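Local coordinates for superoxide dismutase [Mn], mitochondrial (Saccharomyces cerevisiae S288C, PDB 4F6E), which converts superoxide radicals into hydrogen peroxide and molecular oxygen at a manganese ion, protecting mitochondria from oxidative damage, at residues A[83-86]-A[87-90]. The protein carries 2 engineered substitutions. Residues are numbered along the deposited sequence; the frame is centred on the assembly and turned at random.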
loop_
_atom_site.group_PDB
_atom_site.type_symbol
_atom_site.label_atom_id
_atom_site.label_comp_id
_atom_site.label_asym_id
_atom_site.label_seq_id
_atom_site.Cartn_x
_atom_site.Cartn_y
_atom_site.Cartn_z
ATOM N N LEU A 83 -16.291 6.662 -16.301
ATOM C CA LEU A 83 -17.388 5.900 -15.693
ATOM C C LEU A 83 -18.330 6.831 -14.933
ATOM O O LEU A 83 -19.553 6.700 -15.026
ATOM C CB LEU A 83 -16.850 4.824 -14.742
ATOM C CG LEU A 83 -16.064 3.687 -15.412
ATOM C CD1 LEU A 83 -15.325 2.839 -14.400
ATOM C CD2 LEU A 83 -17.002 2.809 -16.234
ATOM N N PHE A 84 -17.738 7.753 -14.177
ATOM C CA PHE A 84 -18.472 8.684 -13.323
ATOM C C PHE A 84 -19.456 9.496 -14.147
ATOM O O PHE A 84 -20.650 9.518 -13.837
ATOM C CB PHE A 84 -17.458 9.592 -12.611
ATOM C CG PHE A 84 -18.042 10.459 -11.524
ATOM C CD1 PHE A 84 -18.780 9.902 -10.491
ATOM C CD2 PHE A 84 -17.806 11.829 -11.514
ATOM C CE1 PHE A 84 -19.298 10.700 -9.475
ATOM C CE2 PHE A 84 -18.311 12.628 -10.496
ATOM C CZ PHE A 84 -19.056 12.067 -9.479
ATOM N N TRP A 85 -18.988 10.144 -15.211
ATOM C CA TRP A 85 -19.912 10.981 -15.977
ATOM C C TRP A 85 -21.053 10.163 -16.561
ATOM O O TRP A 85 -22.179 10.639 -16.635
ATOM C CB TRP A 85 -19.235 11.748 -17.119
ATOM C CG TRP A 85 -17.952 12.454 -16.771
ATOM C CD1 TRP A 85 -16.778 12.372 -17.470
ATOM C CD2 TRP A 85 -17.701 13.353 -15.674
ATOM N NE1 TRP A 85 -15.820 13.151 -16.881
ATOM C CE2 TRP A 85 -16.352 13.754 -15.773
ATOM C CE3 TRP A 85 -18.472 13.834 -14.611
ATOM C CZ2 TRP A 85 -15.759 14.619 -14.858
ATOM C CZ3 TRP A 85 -17.879 14.703 -13.700
ATOM C CH2 TRP A 85 -16.538 15.086 -13.835
ATOM N N GLU A 86 -20.759 8.933 -16.972
ATOM C CA GLU A 86 -21.776 8.096 -17.593
ATOM C C GLU A 86 -22.811 7.572 -16.600
ATOM O O GLU A 86 -23.932 7.238 -17.001
ATOM C CB GLU A 86 -21.147 6.943 -18.387
ATOM C CG GLU A 86 -20.519 7.391 -19.710
ATOM C CD GLU A 86 -21.555 7.775 -20.767
ATOM O OE1 GLU A 86 -22.528 7.015 -20.971
ATOM O OE2 GLU A 86 -21.385 8.837 -21.403
ATOM N N ASN A 87 -22.454 7.505 -15.313
ATOM C CA ASN A 87 -23.462 7.119 -14.321
ATOM C C ASN A 87 -24.069 8.279 -13.525
ATOM O O ASN A 87 -24.615 8.065 -12.445
ATOM C CB ASN A 87 -23.075 5.887 -13.438
ATOM C CG ASN A 87 -21.863 6.104 -12.514
ATOM O OD1 ASN A 87 -20.892 5.334 -12.571
ATOM N ND2 ASN A 87 -21.935 7.097 -11.619
ATOM N N LEU A 88 -23.994 9.481 -14.101
ATOM C CA LEU A 88 -24.715 10.656 -13.616
ATOM C C LEU A 88 -25.683 11.138 -14.698
ATOM O O LEU A 88 -25.401 11.018 -15.890
ATOM C CB LEU A 88 -23.741 11.789 -13.280
ATOM C CG LEU A 88 -22.736 11.463 -12.172
ATOM C CD1 LEU A 88 -21.721 12.593 -11.993
ATOM C CD2 LEU A 88 -23.451 11.172 -10.863
ATOM N N ALA A 89 -26.820 11.686 -14.289
ATOM C CA ALA A 89 -27.772 12.231 -15.252
ATOM C C ALA A 89 -28.709 13.162 -14.530
ATOM O O ALA A 89 -29.016 12.938 -13.361
ATOM C CB ALA A 89 -28.559 11.107 -15.919
ATOM N N PRO A 90 -29.174 14.211 -15.219
ATOM C CA PRO A 90 -30.203 15.029 -14.580
ATOM C C PRO A 90 -31.512 14.259 -14.446
ATOM O O PRO A 90 -31.709 13.244 -15.122
ATOM C CB PRO A 90 -30.357 16.218 -15.536
ATOM C CG PRO A 90 -29.840 15.747 -16.837
ATOM C CD PRO A 90 -28.773 14.729 -16.538
#
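Asn87 N closes the last turn of helix 74-86 by bonding to Leu83 O at 3.0 Å, the donor lying in the carbonyl plane although the N-H is bent to 137°. A weak second bond from the same N-H to Phe84 O, three residues back, is consistent with a tighter final turn. The Asn87 side chain folds back over this end, CG lying between the backbone N and the carbonyl carbon (chi1 65°), which brings OD1 within 3.1 Å of Leu83 O. These two acceptors would repel each other; Arg201 probably offsets this, with NH1 bonding to OD1 and NH2 to Leu83 O, while the backbone N of Ala166, on strand 165-168, gives OD1 a further hydrogen bond. A short amide suits this buried place because its oxygen can accept from both donors; a leucine here would probably leave Arg201 NH1 and Ala166 N without their shared acceptor. Leu88 comes next, its N bonding weakly but fairly straight to Trp85 O at 3.3 Å. Its branched aliphatic side chain offers a methyl, CD1, to one flat face of the Phe84 ring, 3.8 Å from the centroid and 14° off the normal, a CH-pi contact, and lies only loosely against Trp85. Phe84 in turn touches the manganese ligand Asp168, and Trp85 packs edge-to-face on His26, another ligand. Polar bonds thus finish the helix and, through Asn87, tie its end to strand 165-168 and helix 198-204, while apolar packing covers a second-shell aromatic beside the metal.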